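PDB 3TGH: glideosome-associated protein 50 from Plasmodium falciparum 3D7, which is a component of the glideosome, a complex involved in parasite gliding motility and host cell invasion, and may help assemble and fix it at the inner membrane complex. Local coordinates for residues K24-F29 with I274-H279; N235-I240 with T288-S293; S254-K259 with F270-G275. All blocks are in the same frame, centred on the assembly; numbering follows the deposited sequence.

Contact 1 of 3, residues K24-F29 with I274-H279; sequences KYFKQF and IGFCVH
The ring of Phe-276 has one face taken up by Phe-26 and its edge lined by Tyr-25, Phe-29 and Val-278. This aromatic cluster joins helix 17-32 to strand 275-282, a helix-on-sheet layer of the four-layered metallophosphoesterase fold, in which helices flank two packed β-sheets. Over the occupied face stands the edge of Phe-26 in a T-shaped (edge-to-face) pair, the planes turned 80° against each other. The touching atom is Phe-26 CD1, displaced toward the rim and 3.6 Å from Phe-276 CG. On the same face lies the helix backbone: Phe-26 CA sits 4.0 Å from the centroid of the Phe-276 ring, an off-centre CH-pi contact.

The second ring pair reverses the roles. Here Phe-276 offers its edge and Phe-29 its face, in an offset edge-to-face pair whose centroids are 5.5 Å apart. Phe-276 thus illustrates how a single strand residue can engage two helix residues three positions apart, one with a face and one with an edge. Its CB already points at the helix, and chi1 of 59° sets the ring between the backbone N and the carbonyl carbon, one face on Phe-26.

Helix and strand run nearly parallel here, the axes of the short segments approaching to 9.1 Å. Outside the pair, Val-291 of the adjoining strand touches both Phe-29 and Phe-276, while Leu-9 and Met-72 pack on Phe-26. At the periphery of the cluster a methylene meets the ring edge: Tyr-25 CB lies in the plane of the Phe-276 ring, 3.9 Å from its CE2.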
ATOM      1  N   LYS A  24      -7.439  17.918  -1.731  1.00 29.48           N
ATOM      2  CA  LYS A  24      -6.834  19.241  -1.568  1.00 31.82           C
ATOM      3  C   LYS A  24      -5.641  19.179  -0.608  1.00 30.08           C
ATOM      4  O   LYS A  24      -4.543  19.634  -0.939  1.00 29.88           O
ATOM      5  CB  LYS A  24      -7.911  20.238  -1.107  1.00 34.82           C
ATOM      6  CG  LYS A  24      -7.425  21.531  -0.469  1.00 43.55           C
ATOM      7  CD  LYS A  24      -8.611  22.294   0.131  1.00 47.77           C
ATOM      8  CE  LYS A  24      -8.219  23.130   1.338  1.00 53.71           C
ATOM      9  NZ  LYS A  24      -9.434  23.699   2.007  1.00 57.78           N
ATOM     10  N   TYR A  25      -5.845  18.582   0.562  1.00 29.32           N
ATOM     11  CA  TYR A  25      -4.765  18.444   1.543  1.00 27.86           C
ATOM     12  C   TYR A  25      -3.677  17.479   1.087  1.00 26.86           C
ATOM     13  O   TYR A  25      -2.500  17.696   1.364  1.00 28.09           O
ATOM     14  CB  TYR A  25      -5.327  18.027   2.905  1.00 29.68           C
ATOM     15  CG  TYR A  25      -6.136  19.125   3.562  1.00 31.10           C
ATOM     16  CD1 TYR A  25      -7.492  18.971   3.825  1.00 32.09           C
ATOM     17  CD2 TYR A  25      -5.538  20.332   3.902  1.00 33.54           C
ATOM     18  CE1 TYR A  25      -8.228  19.999   4.420  1.00 36.58           C
ATOM     19  CE2 TYR A  25      -6.260  21.357   4.497  1.00 34.95           C
ATOM     20  CZ  TYR A  25      -7.599  21.188   4.755  1.00 37.34           C
ATOM     21  OH  TYR A  25      -8.300  22.215   5.351  1.00 41.52           O
ATOM     22  N   PHE A  26      -4.082  16.414   0.398  1.00 25.56           N
ATOM     23  CA  PHE A  26      -3.162  15.440  -0.186  1.00 25.66           C
ATOM     24  C   PHE A  26      -2.141  16.132  -1.079  1.00 25.83           C
ATOM     25  O   PHE A  26      -0.936  15.934  -0.921  1.00 27.49           O
ATOM     26  CB  PHE A  26      -3.964  14.402  -0.981  1.00 27.03           C
ATOM     27  CG  PHE A  26      -3.201  13.147  -1.330  1.00 24.30           C
ATOM     28  CD1 PHE A  26      -2.631  12.359  -0.343  1.00 24.48           C
ATOM     29  CD2 PHE A  26      -3.120  12.722  -2.647  1.00 27.11           C
ATOM     30  CE1 PHE A  26      -1.950  11.185  -0.675  1.00 25.33           C
ATOM     31  CE2 PHE A  26      -2.439  11.553  -2.979  1.00 25.69           C
ATOM     32  CZ  PHE A  26      -1.862  10.790  -1.991  1.00 26.94           C
ATOM     33  N   LYS A  27      -2.633  16.942  -2.013  1.00 27.32           N
ATOM     34  CA  LYS A  27      -1.776  17.718  -2.909  1.00 28.55           C
ATOM     35  C   LYS A  27      -0.863  18.687  -2.152  1.00 29.14           C
ATOM     36  O   LYS A  27       0.318  18.812  -2.480  1.00 30.20           O
ATOM     37  CB  LYS A  27      -2.619  18.504  -3.913  1.00 30.97           C
ATOM     38  CG  LYS A  27      -3.358  17.641  -4.933  1.00 35.18           C
ATOM     39  CD  LYS A  27      -4.361  18.490  -5.704  1.00 36.41           C
ATOM     40  CE  LYS A  27      -5.255  17.658  -6.579  1.00 37.18           C
ATOM     41  NZ  LYS A  27      -6.276  18.506  -7.251  1.00 36.56           N
ATOM     42  N   GLN A  28      -1.417  19.367  -1.153  1.00 29.08           N
ATOM     43  CA  GLN A  28      -0.662  20.332  -0.340  1.00 28.85           C
ATOM     44  C   GLN A  28       0.519  19.663   0.351  1.00 29.57           C
ATOM     45  O   GLN A  28       1.642  20.163   0.290  1.00 30.31           O
ATOM     46  CB  GLN A  28      -1.566  20.971   0.717  1.00 29.66           C
ATOM     47  CG  GLN A  28      -0.892  22.094   1.521  1.00 32.96           C
ATOM     48  CD  GLN A  28      -1.625  22.436   2.809  1.00 33.82           C
ATOM     49  OE1 GLN A  28      -2.477  21.688   3.262  1.00 32.60           O
ATOM     50  NE2 GLN A  28      -1.278  23.570   3.408  1.00 33.33           N
ATOM     51  N   PHE A  29       0.256  18.534   1.006  1.00 28.25           N
ATOM     52  CA  PHE A  29       1.296  17.802   1.727  1.00 29.57           C
ATOM     53  C   PHE A  29       2.323  17.175   0.804  1.00 28.52           C
ATOM     54  O   PHE A  29       3.513  17.183   1.106  1.00 30.47           O
ATOM     55  CB  PHE A  29       0.691  16.709   2.613  1.00 28.95           C
ATOM     56  CG  PHE A  29       0.262  17.194   3.960  1.00 30.13           C
ATOM     57  CD1 PHE A  29      -0.914  17.907   4.117  1.00 29.80           C
ATOM     58  CD2 PHE A  29       1.037  16.943   5.075  1.00 31.88           C
ATOM     59  CE1 PHE A  29      -1.315  18.358   5.368  1.00 31.69           C
ATOM     60  CE2 PHE A  29       0.642  17.389   6.331  1.00 31.70           C
ATOM     61  CZ  PHE A  29      -0.536  18.097   6.472  1.00 32.87           C
ATOM     62  N   ILE A 274     -11.553  11.179   7.659  1.00 31.48           N
ATOM     63  CA  ILE A 274     -11.101  11.047   6.278  1.00 29.78           C
ATOM     64  C   ILE A 274      -9.717  11.675   6.209  1.00 28.77           C
ATOM     65  O   ILE A 274      -9.496  12.765   6.741  1.00 28.84           O
ATOM     66  CB  ILE A 274     -12.100  11.716   5.305  1.00 32.88           C
ATOM     67  CG1 ILE A 274     -13.357  10.858   5.210  1.00 32.68           C
ATOM     68  CG2 ILE A 274     -11.492  11.913   3.911  1.00 31.07           C
ATOM     69  CD1 ILE A 274     -14.507  11.530   4.501  1.00 36.51           C
ATOM     70  N   GLY A 275      -8.774  10.968   5.595  1.00 27.62           N
ATOM     71  CA  GLY A 275      -7.396  11.424   5.585  1.00 25.59           C
ATOM     72  C   GLY A 275      -6.441  10.529   4.825  1.00 23.63           C
ATOM     73  O   GLY A 275      -6.844   9.772   3.945  1.00 23.52           O
ATOM     74  N   PHE A 276      -5.166  10.625   5.178  1.00 24.57           N
ATOM     75  CA  PHE A 276      -4.111   9.897   4.486  1.00 24.12           C
ATOM     76  C   PHE A 276      -2.862   9.887   5.356  1.00 26.23           C
ATOM     77  O   PHE A 276      -2.835  10.529   6.414  1.00 26.09           O
ATOM     78  CB  PHE A 276      -3.830  10.545   3.118  1.00 24.88           C
ATOM     79  CG  PHE A 276      -3.411  11.994   3.197  1.00 24.89           C
ATOM     80  CD1 PHE A 276      -2.069  12.342   3.290  1.00 25.61           C
ATOM     81  CD2 PHE A 276      -4.357  13.005   3.159  1.00 27.28           C
ATOM     82  CE1 PHE A 276      -1.685  13.671   3.381  1.00 26.30           C
ATOM     83  CE2 PHE A 276      -3.989  14.335   3.235  1.00 28.35           C
ATOM     84  CZ  PHE A 276      -2.651  14.675   3.341  1.00 26.55           C
ATOM     85  N   CYS A 277      -1.825   9.180   4.909  1.00 26.28           N
ATOM     86  CA  CYS A 277      -0.550   9.144   5.622  1.00 26.35           C
ATOM     87  C   CYS A 277       0.601   9.658   4.782  1.00 28.90           C
ATOM     88  O   CYS A 277       0.600   9.508   3.560  1.00 25.35           O
ATOM     89  CB  CYS A 277      -0.199   7.721   6.014  1.00 30.11           C
ATOM     90  SG  CYS A 277      -1.295   7.007   7.188  1.00 36.27           S
ATOM     91  N   VAL A 278       1.590  10.233   5.457  1.00 27.10           N
ATOM     92  CA  VAL A 278       2.867  10.548   4.846  1.00 29.07           C
ATOM     93  C   VAL A 278       3.955   9.838   5.654  1.00 29.96           C
ATOM     94  O   VAL A 278       3.954   9.877   6.887  1.00 30.70           O
ATOM     95  CB  VAL A 278       3.112  12.062   4.795  1.00 30.89           C
ATOM     96  CG1 VAL A 278       4.491  12.352   4.207  1.00 34.19           C
ATOM     97  CG2 VAL A 278       2.018  12.739   3.969  1.00 34.52           C
ATOM     98  N   HIS A 279       4.870   9.173   4.954  1.00 27.13           N
ATOM     99  CA  HIS A 279       5.884   8.341   5.593  1.00 26.19           C
ATOM    100  C   HIS A 279       7.250   8.851   5.183  1.00 28.61           C
ATOM    101  O   HIS A 279       7.449   9.218   4.031  1.00 27.68           O
ATOM    102  CB  HIS A 279       5.759   6.880   5.165  1.00 26.74           C
ATOM    103  CG  HIS A 279       4.369   6.334   5.223  1.00 25.35           C
ATOM    104  ND1 HIS A 279       3.885   5.641   6.309  1.00 27.34           N
ATOM    105  CD2 HIS A 279       3.366   6.357   4.312  1.00 27.95           C
ATOM    106  CE1 HIS A 279       2.640   5.264   6.069  1.00 25.87           C
ATOM    107  NE2 HIS A 279       2.302   5.687   4.864  1.00 25.58           N
TER

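Contact 2 of 3, residues N235-I240 with T288-S293; sequences NNMEVI and TKFVSS
Phe-290 reaches across from its strand to meet three consecutive residues, Met-237, Glu-238 and Val-239, of the strand opposite. Met-237 lies alongside it, the two side chains sliding past each other in opposite directions, with Met-237 CB 3.8 Å from Phe-290 CD2. Farther along the same chain the sulfur comes to the edge of the ring, a Met-aromatic contact in which SD of Met-237 is 5.5 Å from the centroid of the Phe-290 ring. The sulfur also reaches the backbone of the other strand, Met-237 SD lying 3.7 Å from Val-291 O, and a bend at chi3 (-52°) keeps CE beside the same oxygen.

The far end of the ring is met differently. Val-239 crosses it obliquely, its CB 4.0 Å from Phe-290 CZ, and the carbonyl oxygen of Glu-238 approaches the same CZ to 3.7 Å. The side chain of Glu-238 starts off in the other direction, and its OE2 is hydrogen-bonded to Ser-204 and Ser-267.

A second shell surrounds these groups. Ile-248, Cys-277 and Phe-269 also touch Phe-290, while Ile-299 packs on Met-237. Each strand pairs with its own neighbours, Met-237 and Glu-238 with Ser-271 and Thr-249, Lys-289 and Val-291 with Val-278 and Phe-276. The two strands meet through side chains; the axes of the short segments approach to 8.9 Å, 155° between their N-to-C directions. This is face-to-face packing of two mixed sheets, strand 237-242 in one and strand 285-292 in the other: the apolar interior of the β-sandwich typical of the metallophosphoesterase fold.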
ATOM      1  N   ASN A 235     -12.498   1.698   6.793  1.00 27.44           N
ATOM      2  CA  ASN A 235     -12.486   3.109   6.425  1.00 27.87           C
ATOM      3  C   ASN A 235     -12.157   3.994   7.611  1.00 27.86           C
ATOM      4  O   ASN A 235     -12.998   4.755   8.109  1.00 29.63           O
ATOM      5  CB  ASN A 235     -13.807   3.515   5.772  1.00 27.96           C
ATOM      6  CG  ASN A 235     -14.140   2.671   4.563  1.00 32.11           C
ATOM      7  OD1 ASN A 235     -15.258   2.178   4.438  1.00 29.62           O
ATOM      8  ND2 ASN A 235     -13.164   2.483   3.671  1.00 26.53           N
ATOM      9  N   ASN A 236     -10.912   3.871   8.055  1.00 26.95           N
ATOM     10  CA  ASN A 236     -10.400   4.618   9.190  1.00 26.77           C
ATOM     11  C   ASN A 236      -8.885   4.679   9.109  1.00 28.18           C
ATOM     12  O   ASN A 236      -8.275   4.114   8.181  1.00 26.02           O
ATOM     13  CB  ASN A 236     -10.864   3.982  10.513  1.00 27.91           C
ATOM     14  CG  ASN A 236     -10.403   2.545  10.673  1.00 28.07           C
ATOM     15  OD1 ASN A 236     -11.168   1.612  10.444  1.00 31.29           O
ATOM     16  ND2 ASN A 236      -9.152   2.360  11.073  1.00 30.13           N
ATOM     17  N   MET A 237      -8.285   5.384  10.058  1.00 27.07           N
ATOM     18  CA  MET A 237      -6.837   5.391  10.206  1.00 26.63           C
ATOM     19  C   MET A 237      -6.503   4.741  11.534  1.00 27.38           C
ATOM     20  O   MET A 237      -7.229   4.916  12.519  1.00 28.90           O
ATOM     21  CB  MET A 237      -6.292   6.823  10.141  1.00 28.98           C
ATOM     22  CG  MET A 237      -6.460   7.461   8.759  1.00 35.08           C
ATOM     23  SD  MET A 237      -5.767   9.136   8.592  1.00 41.94           S
ATOM     24  CE  MET A 237      -6.519   9.961   9.971  1.00 32.17           C
ATOM     25  N   GLU A 238      -5.419   3.980  11.562  1.00 25.44           N
ATOM     26  CA  GLU A 238      -4.984   3.320  12.787  1.00 27.23           C
ATOM     27  C   GLU A 238      -3.528   2.886  12.707  1.00 28.15           C
ATOM     28  O   GLU A 238      -3.008   2.605  11.616  1.00 25.33           O
ATOM     29  CB  GLU A 238      -5.862   2.092  13.077  1.00 28.98           C
ATOM     30  CG  GLU A 238      -5.413   1.273  14.302  1.00 29.66           C
ATOM     31  CD  GLU A 238      -6.497   0.373  14.867  1.00 35.10           C
ATOM     32  OE1 GLU A 238      -7.282  -0.211  14.088  1.00 35.89           O
ATOM     33  OE2 GLU A 238      -6.553   0.241  16.106  1.00 35.00           O
ATOM     34  N   VAL A 239      -2.873   2.841  13.862  1.00 25.77           N
ATOM     35  CA  VAL A 239      -1.617   2.120  13.985  1.00 28.35           C
ATOM     36  C   VAL A 239      -1.676   1.171  15.188  1.00 30.12           C
ATOM     37  O   VAL A 239      -2.013   1.575  16.317  1.00 30.32           O
ATOM     38  CB  VAL A 239      -0.377   3.064  14.022  1.00 32.61           C
ATOM     39  CG1 VAL A 239      -0.536   4.150  15.064  1.00 33.76           C
ATOM     40  CG2 VAL A 239       0.911   2.253  14.247  1.00 33.77           C
ATOM     41  N   ILE A 240      -1.415  -0.104  14.906  1.00 27.26           N
ATOM     42  CA  ILE A 240      -1.280  -1.156  15.905  1.00 29.70           C
ATOM     43  C   ILE A 240       0.157  -1.645  15.848  1.00 31.81           C
ATOM     44  O   ILE A 240       0.639  -2.021  14.778  1.00 31.16           O
ATOM     45  CB  ILE A 240      -2.254  -2.310  15.611  1.00 29.34           C
ATOM     46  CG1 ILE A 240      -3.687  -1.863  15.927  1.00 30.51           C
ATOM     47  CG2 ILE A 240      -1.879  -3.573  16.409  1.00 31.45           C
ATOM     48  CD1 ILE A 240      -4.765  -2.789  15.391  1.00 29.11           C
ATOM     49  N   THR A 288       5.829   8.069  10.446  1.00 28.51           N
ATOM     50  CA  THR A 288       4.557   8.100   9.750  1.00 27.95           C
ATOM     51  C   THR A 288       3.688   9.197  10.354  1.00 29.53           C
ATOM     52  O   THR A 288       3.503   9.244  11.571  1.00 30.14           O
ATOM     53  CB  THR A 288       3.833   6.746   9.864  1.00 27.82           C
ATOM     54  OG1 THR A 288       4.607   5.736   9.203  1.00 28.83           O
ATOM     55  CG2 THR A 288       2.440   6.816   9.235  1.00 29.07           C
ATOM     56  N   LYS A 289       3.182  10.085   9.502  1.00 28.78           N
ATOM     57  CA  LYS A 289       2.278  11.147   9.925  1.00 30.44           C
ATOM     58  C   LYS A 289       0.874  10.892   9.385  1.00 29.90           C
ATOM     59  O   LYS A 289       0.667  10.729   8.169  1.00 26.88           O
ATOM     60  CB  LYS A 289       2.784  12.509   9.448  1.00 32.20           C
ATOM     61  CG  LYS A 289       4.068  12.964  10.120  1.00 35.67           C
ATOM     62  CD  LYS A 289       4.569  14.265   9.513  1.00 39.56           C
ATOM     63  CE  LYS A 289       6.005  14.573   9.923  1.00 44.98           C
ATOM     64  NZ  LYS A 289       6.538  15.785   9.222  1.00 47.91           N
ATOM     65  N   PHE A 290      -0.086  10.832  10.301  1.00 27.18           N
ATOM     66  CA  PHE A 290      -1.488  10.654   9.947  1.00 26.42           C
ATOM     67  C   PHE A 290      -2.141  12.021   9.827  1.00 27.79           C
ATOM     68  O   PHE A 290      -2.157  12.787  10.787  1.00 29.33           O
ATOM     69  CB  PHE A 290      -2.206   9.828  11.012  1.00 26.33           C
ATOM     70  CG  PHE A 290      -1.779   8.395  11.051  1.00 28.27           C
ATOM     71  CD1 PHE A 290      -0.632   8.015  11.741  1.00 30.17           C
ATOM     72  CD2 PHE A 290      -2.521   7.423  10.393  1.00 31.44           C
ATOM     73  CE1 PHE A 290      -0.229   6.686  11.767  1.00 31.32           C
ATOM     74  CE2 PHE A 290      -2.135   6.096  10.419  1.00 30.15           C
ATOM     75  CZ  PHE A 290      -0.988   5.723  11.109  1.00 29.77           C
ATOM     76  N   VAL A 291      -2.681  12.315   8.650  1.00 26.63           N
ATOM     77  CA  VAL A 291      -3.242  13.622   8.348  1.00 28.16           C
ATOM     78  C   VAL A 291      -4.753  13.528   8.225  1.00 28.56           C
ATOM     79  O   VAL A 291      -5.276  12.685   7.488  1.00 28.16           O
ATOM     80  CB  VAL A 291      -2.669  14.191   7.030  1.00 27.89           C
ATOM     81  CG1 VAL A 291      -3.256  15.562   6.751  1.00 29.99           C
ATOM     82  CG2 VAL A 291      -1.146  14.250   7.095  1.00 28.15           C
ATOM     83  N   SER A 292      -5.446  14.382   8.971  1.00 28.64           N
ATOM     84  CA  SER A 292      -6.896  14.471   8.918  1.00 29.75           C
ATOM     85  C   SER A 292      -7.334  15.608   8.002  1.00 29.88           C
ATOM     86  O   SER A 292      -6.843  16.732   8.117  1.00 30.70           O
ATOM     87  CB  SER A 292      -7.478  14.691  10.325  1.00 31.55           C
ATOM     88  OG  SER A 292      -8.821  15.115  10.248  1.00 33.92           O
ATOM     89  N   SER A 293      -8.289  15.309   7.124  1.00 30.18           N
ATOM     90  CA  SER A 293      -8.860  16.287   6.196  1.00 34.12           C
ATOM     91  C   SER A 293      -9.762  17.322   6.871  1.00 37.67           C
ATOM     92  O   SER A 293     -10.226  18.256   6.213  1.00 39.91           O
ATOM     93  CB  SER A 293      -9.676  15.575   5.114  1.00 35.65           C
ATOM     94  OG  SER A 293     -10.850  14.987   5.659  1.00 36.82           O
TER

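Contact 3 of 3, residues S254-K259 with F270-G275; sequences SMSQGK and FSSDIG
Two side chains of loop 254-259 reach Ser-272 with hydrogen bonds, one to its carbonyl oxygen and one to its hydroxyl, tying the loop to the ST turn that follows strand 267-271. The first donor is Ser-256, whose OG is modelled 2.4 Å from Ser-272 O, so short that its exact length is doubtful. The second is Lys-259, with NZ 3.1 Å from Ser-272 OG. This NZ is also 3.0 Å from Ser-272 N, another donor with which it cannot bond, and Gly-258 and Lys-259 are poorly ordered, so the ammonium position is uncertain.

The turn is secured from within: the OG of Ser-271 accepts a hydrogen bond from the backbone N-H of Asp-273 at 3.1 Å, with an N-H...O angle of 160°. Asp-273 carries a charge opposite to that of Lys-259 but lies beyond salt-bridge distance of it, and its OD2 is hydrogen-bonded to Ser-292.

Outward from the polar pair the lysine supplies packing as well as charge. A bend at its second torsion (chi2 62°) lets the aliphatic chain slide past Phe-270, with CG of Lys-259 4.0 Å from Phe-270 CE2. At the edge of that ring, near its plane, comes the carbonyl oxygen of Gly-258.

The loop borders the metal site. Gln-257 OE1 is hydrogen-bonded to the backbone N of Asn-235, and the Gln-257 side chain is about 7 Å from that of the metal-binding His-233. At the other end of the contact Ile-274 packs against the loop backbone: its CG1 lies 3.8 Å from Met-255 C, and its CD1 is 3.6 Å from Ser-254 O.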
ATOM      1  N   SER A 254     -11.747   8.404   1.097  1.00 25.54           N
ATOM      2  CA  SER A 254     -13.013   9.015   0.647  1.00 26.74           C
ATOM      3  C   SER A 254     -14.188   8.875   1.625  1.00 29.36           C
ATOM      4  O   SER A 254     -15.155   9.625   1.519  1.00 30.56           O
ATOM      5  CB  SER A 254     -13.451   8.435  -0.698  1.00 28.42           C
ATOM      6  OG  SER A 254     -13.793   7.062  -0.593  1.00 28.12           O
ATOM      7  N   MET A 255     -14.109   7.911   2.541  1.00 29.01           N
ATOM      8  CA  MET A 255     -15.223   7.568   3.432  1.00 31.72           C
ATOM      9  C   MET A 255     -14.721   7.327   4.827  1.00 33.26           C
ATOM     10  O   MET A 255     -13.568   6.953   5.029  1.00 30.62           O
ATOM     11  CB  MET A 255     -15.899   6.262   2.996  1.00 33.46           C
ATOM     12  CG  MET A 255     -16.438   6.232   1.596  1.00 37.79           C
ATOM     13  SD  MET A 255     -17.064   4.584   1.213  1.00 42.10           S
ATOM     14  CE  MET A 255     -15.546   3.629   1.106  1.00 39.84           C
ATOM     15  N   SER A 256     -15.629   7.483   5.782  1.00 35.13           N
ATOM     16  CA  SER A 256     -15.349   7.260   7.184  1.00 39.94           C
ATOM     17  C   SER A 256     -16.405   6.330   7.770  1.00 42.98           C
ATOM     18  O   SER A 256     -17.600   6.521   7.553  1.00 43.71           O
ATOM     19  CB  SER A 256     -15.389   8.587   7.938  1.00 42.07           C
ATOM     20  OG  SER A 256     -15.376   8.371   9.345  1.00 45.44           O
ATOM     21  N   GLN A 257     -15.959   5.318   8.500  1.00 44.94           N
ATOM     22  CA  GLN A 257     -16.858   4.561   9.359  1.00 52.15           C
ATOM     23  C   GLN A 257     -16.309   4.698  10.772  1.00 55.90           C
ATOM     24  O   GLN A 257     -15.089   4.611  10.983  1.00 56.01           O
ATOM     25  CB  GLN A 257     -17.013   3.107   8.901  1.00 51.01           C
ATOM     26  CG  GLN A 257     -15.730   2.329   8.807  1.00 51.78           C
ATOM     27  CD  GLN A 257     -15.825   1.076   7.931  1.00 50.44           C
ATOM     28  OE1 GLN A 257     -14.858   0.331   7.816  1.00 35.22           O
ATOM     29  NE2 GLN A 257     -16.985   0.843   7.323  1.00 52.07           N
ATOM     30  N   GLY A 258     -17.221   4.927  11.717  1.00 61.40           N
ATOM     31  CA  GLY A 258     -16.905   5.443  13.055  1.00 64.86           C
ATOM     32  C   GLY A 258     -15.933   4.639  13.895  1.00 65.88           C
ATOM     33  O   GLY A 258     -15.207   3.799  13.380  1.00 63.49           O
ATOM     34  N   LYS A 259     -15.935   4.888  15.204  1.00 69.26           N
ATOM     35  CA  LYS A 259     -14.894   4.340  16.092  1.00 69.59           C
ATOM     36  C   LYS A 259     -14.950   2.819  16.326  1.00 71.17           C
ATOM     37  O   LYS A 259     -13.963   2.228  16.783  1.00 69.68           O
ATOM     38  CB  LYS A 259     -14.859   5.099  17.430  1.00 71.28           C
ATOM     39  CG  LYS A 259     -13.712   6.113  17.551  1.00 67.83           C
ATOM     40  CD  LYS A 259     -13.782   7.240  16.513  1.00 63.06           C
ATOM     41  CE  LYS A 259     -12.553   8.136  16.607  1.00 59.53           C
ATOM     42  NZ  LYS A 259     -12.436   9.096  15.474  1.00 50.64           N
ATOM     43  N   PHE A 270      -6.176   5.626  16.790  1.00 31.44           N
ATOM     44  CA  PHE A 270      -7.289   5.317  15.901  1.00 30.63           C
ATOM     45  C   PHE A 270      -8.067   6.591  15.608  1.00 31.58           C
ATOM     46  O   PHE A 270      -8.344   7.372  16.515  1.00 31.74           O
ATOM     47  CB  PHE A 270      -8.228   4.288  16.540  1.00 31.60           C
ATOM     48  CG  PHE A 270      -9.387   3.895  15.662  1.00 30.79           C
ATOM     49  CD1 PHE A 270      -9.366   2.702  14.959  1.00 31.32           C
ATOM     50  CD2 PHE A 270     -10.502   4.722  15.543  1.00 33.94           C
ATOM     51  CE1 PHE A 270     -10.428   2.330  14.147  1.00 30.34           C
ATOM     52  CE2 PHE A 270     -11.560   4.363  14.732  1.00 36.40           C
ATOM     53  CZ  PHE A 270     -11.524   3.162  14.026  1.00 35.69           C
ATOM     54  N   SER A 271      -8.442   6.779  14.344  1.00 29.98           N
ATOM     55  CA  SER A 271      -9.314   7.885  13.956  1.00 31.22           C
ATOM     56  C   SER A 271     -10.211   7.485  12.792  1.00 31.52           C
ATOM     57  O   SER A 271      -9.761   6.846  11.845  1.00 29.34           O
ATOM     58  CB  SER A 271      -8.489   9.105  13.558  1.00 30.95           C
ATOM     59  OG  SER A 271      -9.325  10.171  13.151  1.00 31.84           O
ATOM     60  N   SER A 272     -11.478   7.880  12.863  1.00 32.24           N
ATOM     61  CA  SER A 272     -12.416   7.661  11.771  1.00 34.14           C
ATOM     62  C   SER A 272     -12.369   8.808  10.753  1.00 34.07           C
ATOM     63  O   SER A 272     -13.092   8.774   9.765  1.00 36.32           O
ATOM     64  CB  SER A 272     -13.840   7.493  12.318  1.00 35.40           C
ATOM     65  OG  SER A 272     -14.267   8.660  12.990  1.00 38.93           O
ATOM     66  N   ASP A 273     -11.513   9.808  10.984  1.00 33.44           N
ATOM     67  CA  ASP A 273     -11.385  10.947  10.073  1.00 32.33           C
ATOM     68  C   ASP A 273     -10.990  10.506   8.658  1.00 30.95           C
ATOM     69  O   ASP A 273     -10.194   9.585   8.492  1.00 30.80           O
ATOM     70  CB  ASP A 273     -10.326  11.943  10.568  1.00 32.26           C
ATOM     71  CG  ASP A 273     -10.787  12.768  11.760  1.00 37.92           C
ATOM     72  OD1 ASP A 273     -11.808  12.417  12.389  1.00 40.31           O
ATOM     73  OD2 ASP A 273     -10.108  13.776  12.059  1.00 38.63           O
ATOM     74  N   ILE A 274     -11.553  11.179   7.659  1.00 31.48           N
ATOM     75  CA  ILE A 274     -11.101  11.047   6.278  1.00 29.78           C
ATOM     76  C   ILE A 274      -9.717  11.675   6.209  1.00 28.77           C
ATOM     77  O   ILE A 274      -9.496  12.765   6.741  1.00 28.84           O
ATOM     78  CB  ILE A 274     -12.100  11.716   5.305  1.00 32.88           C
ATOM     79  CG1 ILE A 274     -13.357  10.858   5.210  1.00 32.68           C
ATOM     80  CG2 ILE A 274     -11.492  11.913   3.911  1.00 31.07           C
ATOM     81  CD1 ILE A 274     -14.507  11.530   4.501  1.00 36.51           C
ATOM     82  N   GLY A 275      -8.774  10.968   5.595  1.00 27.62           N
ATOM     83  CA  GLY A 275      -7.396  11.424   5.585  1.00 25.59           C
ATOM     84  C   GLY A 275      -6.441  10.529   4.825  1.00 23.63           C
ATOM     85  O   GLY A 275      -6.844   9.772   3.945  1.00 23.52           O
TER

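How the contacts relate
Contacts 1 and 2 are buried and rest on aromatic and aliphatic packing, one joining helix to sheet and the other sheet to sheet; contact 3 is partly buried and mixes hydroxyl and lysine hydrogen bonds with packing of Phe-270 and Ile-274. Residues 274-279 and 288-293 lie on neighbouring strands of one sheet, linked by Val-278 O and Lys-289 N, so contacts 1 and 2 lie at successive layer interfaces that share this sheet. Contact 3 shares Ile-274 and Gly-275 with contact 1 and is nested within the loop closed by contact 2, which it meets through Asp-273 and Ser-292. Among these three, the polar contact is the one in the loops nearest the metals.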